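Local atomic coordinates of DNA polymerase sliding clamp (Archaeoglobus fulgidus, PDB entry 1RWZ), a protein that forms a homotrimeric ring around DNA that probably serves as a moving platform, tethering the replicative polymerase and other DNA-processing proteins to the duplex. Residues Met1-Thr7 and Leu86-Glu92; Ala17-Leu21 and Lys233-Ile237; Asp50-Ser55 and Gly230-Val234. One frame throughout, in Å; residues are numbered along the deposited sequence.

Contact 1: residues Met1-Thr7 and Leu86-Glu92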
loop_
_atom_site.group_PDB
_atom_site.type_symbol
_atom_site.label_atom_id
_atom_site.label_comp_id
_atom_site.label_asym_id
_atom_site.label_seq_id
_atom_site.Cartn_x
_atom_site.Cartn_y
_atom_site.Cartn_z
ATOM N N MET A 1 0.963 -29.508 -31.041
ATOM C CA MET A 1 0.664 -28.969 -29.686
ATOM C C MET A 1 1.764 -28.043 -29.188
ATOM O O MET A 1 2.919 -28.144 -29.597
ATOM C CB MET A 1 0.502 -30.108 -28.674
ATOM C CG MET A 1 0.324 -29.618 -27.234
ATOM S SD MET A 1 0.641 -30.859 -25.963
ATOM C CE MET A 1 -1.034 -31.351 -25.537
ATOM N N ILE A 2 1.383 -27.141 -28.291
ATOM C CA ILE A 2 2.307 -26.204 -27.674
ATOM C C ILE A 2 2.254 -26.499 -26.182
ATOM O O ILE A 2 1.174 -26.601 -25.605
ATOM C CB ILE A 2 1.867 -24.744 -27.893
ATOM C CG1 ILE A 2 2.037 -24.362 -29.364
ATOM C CG2 ILE A 2 2.660 -23.816 -26.985
ATOM C CD1 ILE A 2 1.466 -23.001 -29.704
ATOM N N ASP A 3 3.417 -26.656 -25.563
ATOM C CA ASP A 3 3.470 -26.911 -24.133
ATOM C C ASP A 3 4.746 -26.287 -23.600
ATOM O O ASP A 3 5.842 -26.781 -23.856
ATOM C CB ASP A 3 3.450 -28.414 -23.850
ATOM C CG ASP A 3 3.481 -28.727 -22.369
ATOM O OD1 ASP A 3 3.098 -27.850 -21.565
ATOM O OD2 ASP A 3 3.878 -29.856 -22.007
ATOM N N VAL A 4 4.593 -25.188 -22.872
ATOM C CA VAL A 4 5.743 -24.486 -22.322
ATOM C C VAL A 4 5.565 -24.207 -20.838
ATOM O O VAL A 4 4.446 -24.136 -20.337
ATOM C CB VAL A 4 5.976 -23.140 -23.061
ATOM C CG1 VAL A 4 6.091 -23.385 -24.557
ATOM C CG2 VAL A 4 4.831 -22.171 -22.775
ATOM N N ILE A 5 6.682 -24.064 -20.135
ATOM C CA ILE A 5 6.653 -23.765 -18.713
ATOM C C ILE A 5 7.579 -22.578 -18.495
ATOM O O ILE A 5 8.716 -22.568 -18.965
ATOM C CB ILE A 5 7.105 -24.978 -17.874
ATOM C CG1 ILE A 5 6.115 -26.132 -18.084
ATOM C CG2 ILE A 5 7.177 -24.599 -16.395
ATOM C CD1 ILE A 5 6.410 -27.379 -17.246
ATOM N N MET A 6 7.071 -21.571 -17.793
ATOM C CA MET A 6 7.817 -20.346 -17.542
ATOM C C MET A 6 7.549 -19.860 -16.120
ATOM O O MET A 6 6.587 -20.291 -15.495
ATOM C CB MET A 6 7.356 -19.282 -18.539
ATOM C CG MET A 6 5.888 -18.886 -18.350
ATOM S SD MET A 6 5.115 -18.239 -19.858
ATOM C CE MET A 6 6.033 -16.760 -20.073
ATOM N N THR A 7 8.389 -18.964 -15.609
ATOM C CA THR A 7 8.166 -18.449 -14.263
ATOM C C THR A 7 6.966 -17.504 -14.291
ATOM O O THR A 7 6.674 -16.886 -15.321
ATOM C CB THR A 7 9.376 -17.661 -13.727
ATOM O OG1 THR A 7 9.501 -16.421 -14.438
ATOM C CG2 THR A 7 10.650 -18.472 -13.892
ATOM N N LEU A 86 5.287 -21.467 -10.972
ATOM C CA LEU A 86 5.763 -21.881 -12.285
ATOM C C LEU A 86 4.453 -22.002 -13.048
ATOM O O LEU A 86 3.474 -22.539 -12.521
ATOM C CB LEU A 86 6.461 -23.243 -12.260
ATOM C CG LEU A 86 7.972 -23.269 -12.020
ATOM C CD1 LEU A 86 8.494 -24.670 -12.323
ATOM C CD2 LEU A 86 8.664 -22.253 -12.913
ATOM N N VAL A 87 4.416 -21.496 -14.275
ATOM C CA VAL A 87 3.191 -21.553 -15.057
ATOM C C VAL A 87 3.383 -22.347 -16.336
ATOM O O VAL A 87 4.376 -22.173 -17.039
ATOM C CB VAL A 87 2.715 -20.138 -15.444
ATOM C CG1 VAL A 87 1.328 -20.214 -16.077
ATOM C CG2 VAL A 87 2.714 -19.235 -14.225
ATOM N N GLU A 88 2.429 -23.221 -16.633
ATOM C CA GLU A 88 2.489 -24.019 -17.849
ATOM C C GLU A 88 1.399 -23.531 -18.802
ATOM O O GLU A 88 0.255 -23.316 -18.395
ATOM C CB GLU A 88 2.288 -25.507 -17.532
ATOM C CG GLU A 88 2.303 -26.424 -18.758
ATOM C CD GLU A 88 2.293 -27.902 -18.394
ATOM O OE1 GLU A 88 1.784 -28.243 -17.308
ATOM O OE2 GLU A 88 2.784 -28.725 -19.195
ATOM N N LEU A 89 1.769 -23.324 -20.060
ATOM C CA LEU A 89 0.817 -22.884 -21.075
ATOM C C LEU A 89 0.678 -24.031 -22.053
ATOM O O LEU A 89 1.676 -24.572 -22.529
ATOM C CB LEU A 89 1.330 -21.646 -21.814
ATOM C CG LEU A 89 1.630 -20.396 -20.985
ATOM C CD1 LEU A 89 2.121 -19.286 -21.910
ATOM C CD2 LEU A 89 0.383 -19.956 -20.233
ATOM N N ILE A 90 -0.559 -24.408 -22.350
ATOM C CA ILE A 90 -0.803 -25.504 -23.273
ATOM C C ILE A 90 -1.856 -25.152 -24.313
ATOM O O ILE A 90 -2.889 -24.568 -23.990
ATOM C CB ILE A 90 -1.296 -26.769 -22.532
ATOM C CG1 ILE A 90 -0.259 -27.223 -21.499
ATOM C CG2 ILE A 90 -1.564 -27.885 -23.533
ATOM C CD1 ILE A 90 -0.742 -28.374 -20.632
ATOM N N VAL A 91 -1.572 -25.497 -25.565
ATOM C CA VAL A 91 -2.511 -25.287 -26.660
ATOM C C VAL A 91 -2.513 -26.610 -27.407
ATOM O O VAL A 91 -1.566 -26.928 -28.127
ATOM C CB VAL A 91 -2.069 -24.160 -27.615
ATOM C CG1 VAL A 91 -3.084 -24.016 -28.748
ATOM C CG2 VAL A 91 -1.951 -22.850 -26.854
ATOM N N GLU A 92 -3.570 -27.389 -27.206
ATOM C CA GLU A 92 -3.692 -28.701 -27.835
ATOM C C GLU A 92 -4.353 -28.641 -29.205
ATOM O O GLU A 92 -4.074 -29.469 -30.070
ATOM C CB GLU A 92 -4.482 -29.637 -26.922
ATOM C CG GLU A 92 -3.978 -29.655 -25.494
ATOM C CD GLU A 92 -4.736 -30.628 -24.619
ATOM O OE1 GLU A 92 -5.980 -30.521 -24.549
ATOM O OE2 GLU A 92 -4.087 -31.498 -24.001
#
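Val4 O is gripped twice by the strand beside it: Leu89 N donates to Val4 O at 2.8 Å, and the CA-H of Glu88 leans on the same oxygen, Glu88 CA to Val4 O being 3.2 Å. The pattern recurs along strands 2-7 and 86-91, which run antiparallel at 154°. Ile2 with Val91, Val4 with Leu89 and Met6 with Val87 are the hydrogen-bonded pairs, and the bond from Val87 N to Met6 O (2.8 Å) is nearly straight at 174°. Asp3 with Ile90 and Ile5 with Glu88 are non-hydrogen-bonded pairs between them.

The buried face carries the aliphatic residues Ile2, Val4, Met6, Val87, Leu89 and Val91, branched or flexible types that fill space without needing polar partners. Val4 CG2, placed between its own backbone N and carbonyl carbon, comes within 3.7 Å of Leu89 CB. Met6 bends at its last torsion (chi3 -66°), and its sulfur meets Leu89 with SD to CD1 at 3.8 Å. Phe56 touches Val4 and Met6, while Val99 of strand 96-101 lies against Val87 and Leu89.

The opposite face mixes apolar and acidic groups. Ile5 CG1 lies on the methylenes of Glu88, 3.9 Å from Glu88 CG. Beyond them the carboxylates of Asp3 and Glu88 come together with their planes nearly coplanar, Asp3 OD1 standing 2.5 Å from Glu88 OE2. Glu88 OE1 has a long, weak ion pair with Lys100. At the exposed end, Met1 and Glu92 lie side by side, Met1 CE 3.4 Å from Glu92 CG. The closeness of the two acids, Asp3 and Glu88, would probably raise the proton affinity of one or both, with Lys100 offering at most modest compensation.

Contact 2: residues Ala17-Leu21 and Lys233-Ile237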
loop_
_atom_site.group_PDB
_atom_site.type_symbol
_atom_site.label_atom_id
_atom_site.label_comp_id
_atom_site.label_asym_id
_atom_site.label_seq_id
_atom_site.Cartn_x
_atom_site.Cartn_y
_atom_site.Cartn_z
ATOM N N ALA A 17 3.335 -5.802 -20.190
ATOM C CA ALA A 17 3.988 -4.965 -21.193
ATOM C C ALA A 17 3.150 -4.832 -22.460
ATOM O O ALA A 17 3.102 -3.764 -23.069
ATOM C CB ALA A 17 5.362 -5.535 -21.538
ATOM N N ILE A 18 2.492 -5.918 -22.852
ATOM C CA ILE A 18 1.672 -5.917 -24.059
ATOM C C ILE A 18 0.316 -5.251 -23.850
ATOM O O ILE A 18 -0.109 -4.438 -24.671
ATOM C CB ILE A 18 1.437 -7.355 -24.576
ATOM C CG1 ILE A 18 2.770 -7.974 -25.007
ATOM C CG2 ILE A 18 0.470 -7.346 -25.756
ATOM C CD1 ILE A 18 2.669 -9.433 -25.399
ATOM N N VAL A 19 -0.356 -5.587 -22.753
ATOM C CA VAL A 19 -1.677 -5.026 -22.486
ATOM C C VAL A 19 -1.617 -3.516 -22.261
ATOM O O VAL A 19 -2.635 -2.824 -22.327
ATOM C CB VAL A 19 -2.352 -5.728 -21.268
ATOM C CG1 VAL A 19 -1.746 -5.239 -19.969
ATOM C CG2 VAL A 19 -3.859 -5.486 -21.298
ATOM N N ALA A 20 -0.421 -3.000 -21.999
ATOM C CA ALA A 20 -0.258 -1.569 -21.797
ATOM C C ALA A 20 -0.675 -0.831 -23.072
ATOM O O ALA A 20 -1.134 0.311 -23.015
ATOM C CB ALA A 20 1.196 -1.249 -21.459
ATOM N N LEU A 21 -0.522 -1.493 -24.216
ATOM C CA LEU A 21 -0.870 -0.886 -25.498
ATOM C C LEU A 21 -2.110 -1.453 -26.182
ATOM O O LEU A 21 -2.869 -0.701 -26.791
ATOM C CB LEU A 21 0.310 -0.982 -26.476
ATOM C CG LEU A 21 1.619 -0.281 -26.105
ATOM C CD1 LEU A 21 2.568 -0.350 -27.300
ATOM C CD2 LEU A 21 1.357 1.167 -25.718
ATOM N N LYS A 233 12.957 -9.812 -23.648
ATOM C CA LYS A 233 13.347 -8.581 -24.303
ATOM C C LYS A 233 12.023 -7.908 -24.639
ATOM O O LYS A 233 11.175 -8.492 -25.313
ATOM C CB LYS A 233 14.141 -8.852 -25.584
ATOM C CG LYS A 233 14.497 -7.579 -26.336
ATOM C CD LYS A 233 15.545 -7.810 -27.414
ATOM C CE LYS A 233 16.914 -8.061 -26.802
ATOM N NZ LYS A 233 17.994 -8.137 -27.834
ATOM N N VAL A 234 11.835 -6.703 -24.123
ATOM C CA VAL A 234 10.620 -5.946 -24.373
ATOM C C VAL A 234 11.052 -4.598 -24.914
ATOM O O VAL A 234 11.611 -3.774 -24.192
ATOM C CB VAL A 234 9.797 -5.754 -23.082
ATOM C CG1 VAL A 234 8.591 -4.864 -23.353
ATOM C CG2 VAL A 234 9.345 -7.115 -22.559
ATOM N N GLU A 235 10.812 -4.395 -26.202
ATOM C CA GLU A 235 11.173 -3.146 -26.844
ATOM C C GLU A 235 9.936 -2.308 -27.109
ATOM O O GLU A 235 8.940 -2.805 -27.643
ATOM C CB GLU A 235 11.888 -3.407 -28.173
ATOM C CG GLU A 235 12.117 -2.128 -28.988
ATOM C CD GLU A 235 12.881 -2.358 -30.282
ATOM O OE1 GLU A 235 12.961 -1.413 -31.095
ATOM O OE2 GLU A 235 13.406 -3.470 -30.491
ATOM N N TYR A 236 10.005 -1.047 -26.703
ATOM C CA TYR A 236 8.929 -0.098 -26.941
ATOM C C TYR A 236 9.500 0.930 -27.908
ATOM O O TYR A 236 10.656 1.344 -27.779
ATOM C CB TYR A 236 8.506 0.613 -25.652
ATOM C CG TYR A 236 7.593 -0.183 -24.741
ATOM C CD1 TYR A 236 8.003 -0.550 -23.455
ATOM C CD2 TYR A 236 6.301 -0.521 -25.142
ATOM C CE1 TYR A 236 7.143 -1.231 -22.592
ATOM C CE2 TYR A 236 5.434 -1.199 -24.291
ATOM C CZ TYR A 236 5.856 -1.548 -23.018
ATOM O OH TYR A 236 4.983 -2.185 -22.165
ATOM N N ILE A 237 8.698 1.324 -28.889
ATOM C CA ILE A 237 9.119 2.328 -29.858
ATOM C C ILE A 237 8.084 3.434 -29.731
ATOM O O ILE A 237 6.881 3.169 -29.747
ATOM C CB ILE A 237 9.128 1.766 -31.294
ATOM C CG1 ILE A 237 10.105 0.588 -31.372
ATOM C CG2 ILE A 237 9.542 2.863 -32.281
ATOM C CD1 ILE A 237 10.130 -0.125 -32.706
#
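With chi1 at -79°, Tyr236 sets CG anti to its own carbonyl carbon and points the ring axis, with the hydroxyl at its end, toward Ala17; chi2 of 117° then sets only the tilt of the ring plane, leaving Ala17 O at the ring's edge, near that plane. The hydroxyl donates to Ala17 O across 2.6 Å, OH to O, arriving in the carbonyl plane on a lone pair. Tyrosine suits this buried place because it offers an apolar ring to its neighbours and a hydroxyl to the carbonyl. Ala17 CB also stands 3.4 Å from Tyr236 OH; a methyl group is small enough to let the hydroxyl come in beside the helix backbone.

The same methyl meets Val234, Ala17 CB to Val234 CG1 being 3.8 Å, and the valine puts CG1 anti to its backbone N. The contact therefore ties helix 8-19 of the N-terminal PCNA domain to strand 232-238 of the C-terminal one. That strand lies between 45-52 and 221-227 in an antiparallel sheet running through both domains, with the helix on one of its faces, as in other PCNA subunits, where helices line the inner surface of the ring.

Leu21 comes to the ring from the side, its CD1 near the ring plane and 4.2 Å from Tyr236 CE2. The chain turns here, Leu21 N bonding back to Ile18 O at 3.0 Å. Phe201 stacks on the tyrosine ring, and Val47 touches both Leu21 and Tyr236.

Contact 3: residues Asp50-Ser55 and Gly230-Val234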
loop_
_atom_site.group_PDB
_atom_site.type_symbol
_atom_site.label_atom_id
_atom_site.label_comp_id
_atom_site.label_asym_id
_atom_site.label_seq_id
_atom_site.Cartn_x
_atom_site.Cartn_y
_atom_site.Cartn_z
ATOM N N ASP A 50 10.089 -10.505 -27.155
ATOM C CA ASP A 50 10.802 -11.702 -27.556
ATOM C C ASP A 50 11.263 -12.462 -26.322
ATOM O O ASP A 50 11.953 -11.903 -25.470
ATOM C CB ASP A 50 12.030 -11.361 -28.411
ATOM C CG ASP A 50 11.669 -10.993 -29.840
ATOM O OD1 ASP A 50 11.764 -9.800 -30.194
ATOM O OD2 ASP A 50 11.286 -11.903 -30.607
ATOM N N ILE A 51 10.852 -13.722 -26.217
ATOM C CA ILE A 51 11.283 -14.578 -25.115
ATOM C C ILE A 51 11.969 -15.777 -25.761
ATOM O O ILE A 51 11.308 -16.689 -26.261
ATOM C CB ILE A 51 10.113 -15.111 -24.259
ATOM C CG1 ILE A 51 9.228 -13.966 -23.775
ATOM C CG2 ILE A 51 10.682 -15.860 -23.042
ATOM C CD1 ILE A 51 8.060 -14.435 -22.903
ATOM N N PRO A 52 13.311 -15.785 -25.777
ATOM C CA PRO A 52 14.063 -16.896 -26.376
ATOM C C PRO A 52 13.675 -18.213 -25.710
ATOM O O PRO A 52 13.365 -18.246 -24.519
ATOM C CB PRO A 52 15.518 -16.522 -26.091
ATOM C CG PRO A 52 15.481 -15.023 -26.022
ATOM C CD PRO A 52 14.223 -14.763 -25.234
ATOM N N LYS A 53 13.700 -19.301 -26.472
ATOM C CA LYS A 53 13.336 -20.602 -25.926
ATOM C C LYS A 53 14.107 -20.956 -24.660
ATOM O O LYS A 53 13.562 -21.589 -23.759
ATOM C CB LYS A 53 13.545 -21.698 -26.975
ATOM C CG LYS A 53 14.977 -21.852 -27.445
ATOM C CD LYS A 53 15.084 -22.961 -28.485
ATOM C CE LYS A 53 16.520 -23.134 -28.955
ATOM N NZ LYS A 53 16.642 -24.208 -29.979
ATOM N N ASP A 54 15.367 -20.537 -24.578
ATOM C CA ASP A 54 16.168 -20.855 -23.403
ATOM C C ASP A 54 15.767 -20.100 -22.137
ATOM O O ASP A 54 16.286 -20.383 -21.059
ATOM C CB ASP A 54 17.658 -20.655 -23.703
ATOM C CG ASP A 54 18.180 -21.654 -24.723
ATOM O OD1 ASP A 54 17.825 -22.851 -24.617
ATOM O OD2 ASP A 54 18.944 -21.255 -25.630
ATOM N N SER A 55 14.840 -19.149 -22.258
ATOM C CA SER A 55 14.374 -18.405 -21.093
ATOM C C SER A 55 13.237 -19.160 -20.411
ATOM O O SER A 55 12.842 -18.830 -19.296
ATOM C CB SER A 55 13.905 -17.003 -21.492
ATOM O OG SER A 55 15.023 -16.195 -21.834
ATOM N N GLY A 230 16.745 -10.881 -17.212
ATOM C CA GLY A 230 17.239 -10.940 -18.575
ATOM C C GLY A 230 16.593 -12.034 -19.409
ATOM O O GLY A 230 17.107 -12.399 -20.469
ATOM N N ARG A 231 15.463 -12.555 -18.943
ATOM C CA ARG A 231 14.769 -13.614 -19.668
ATOM C C ARG A 231 13.948 -13.097 -20.845
ATOM O O ARG A 231 13.748 -13.808 -21.835
ATOM C CB ARG A 231 13.833 -14.382 -18.733
ATOM C CG ARG A 231 14.516 -15.220 -17.651
ATOM C CD ARG A 231 13.449 -16.021 -16.917
ATOM N NE ARG A 231 13.940 -16.839 -15.807
ATOM C CZ ARG A 231 14.377 -16.364 -14.644
ATOM N NH1 ARG A 231 14.412 -15.056 -14.414
ATOM N NH2 ARG A 231 14.739 -17.207 -13.686
ATOM N N ALA A 232 13.472 -11.863 -20.734
ATOM C CA ALA A 232 12.644 -11.293 -21.784
ATOM C C ALA A 232 13.172 -9.997 -22.352
ATOM O O ALA A 232 13.772 -9.193 -21.645
ATOM C CB ALA A 232 11.227 -11.069 -21.256
ATOM N N LYS A 233 12.957 -9.812 -23.648
ATOM C CA LYS A 233 13.347 -8.581 -24.303
ATOM C C LYS A 233 12.023 -7.908 -24.639
ATOM O O LYS A 233 11.175 -8.492 -25.313
ATOM C CB LYS A 233 14.141 -8.852 -25.584
ATOM C CG LYS A 233 14.497 -7.579 -26.336
ATOM C CD LYS A 233 15.545 -7.810 -27.414
ATOM C CE LYS A 233 16.914 -8.061 -26.802
ATOM N NZ LYS A 233 17.994 -8.137 -27.834
ATOM N N VAL A 234 11.835 -6.703 -24.123
ATOM C CA VAL A 234 10.620 -5.946 -24.373
ATOM C C VAL A 234 11.052 -4.598 -24.914
ATOM O O VAL A 234 11.611 -3.774 -24.192
ATOM C CB VAL A 234 9.797 -5.754 -23.082
ATOM C CG1 VAL A 234 8.591 -4.864 -23.353
ATOM C CG2 VAL A 234 9.345 -7.115 -22.559
HETATM O O HOH W 1 14.423 -19.262 -17.083
#
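Arg231 runs alongside Ser55. Its CB packs on the serine at 3.8 Å, CB to CB; the chain runs extended from CG to NE, and CD passes 3.7 Å from Ser55 O. Arg231 NE donates to a water 2.8 Å away, and that water donates in turn to Ser55 O. Ser55 O itself lies at the edge of the guanidinium, near its plane. At the tip, NH1 bonds to Val228 O, which steadies the group. A long side chain with several N-H groups can in this way serve one carbonyl directly, Val228 O by NH1, and another through water, Ser55 O by NE.

Ser55 answers with its own hydroxyl: Ser55 OG donates to Arg231 O at 2.7 Å, in the carbonyl plane and on a lone pair. Serine is short enough to do this from the 3-10 turn, which is closed by Ser55 N bonding to Pro52 O. Pro52 CD rests on the same Arg231 O at 3.6 Å.

Farther along, Asp50 and Lys233 form a hydrogen-bonded antiparallel pair, Asp50 N to Lys233 O and Lys233 N to Asp50 O both being 2.9 Å. Their side chains share a face, but Lys233 bends at chi3 and its amine leads away, while Asp50 OD2 takes its bond from His35. Arg231 and Ala232 together face Leu227 in a classic beta bulge at the start of strand 232-238. That strand is flanked by 45-52 and 221-227, and on the buried side of the sheet Ile51 and Ala232 touch each other and meet Val14 of helix 8-19, with Leu10 also against Ala232.

Contact 2 is the buried one, its centre about 3 Å from the chain's centre, against about 21 and 12 Å for the centres of contacts 1 and 3, which are partly buried. Contacts 2 and 3 share Lys233 and Val234 on strand 232-238: one joins it to a helix, the other to the neighbouring strand of the same sheet, and both bridge the two PCNA domains. Contact 1 stays within the N-terminal domain, in another sheet, yet touches contact 3 through Met6 on Ile51 and Thr7 on Arg231. Chemistry follows place: a backbone ladder with an acidic pair in contact 1, a phenol-carbonyl bond among apolar groups in contact 2, and one hydrogen-bonded strand pair plus serine and water-bridged arginine in contact 3.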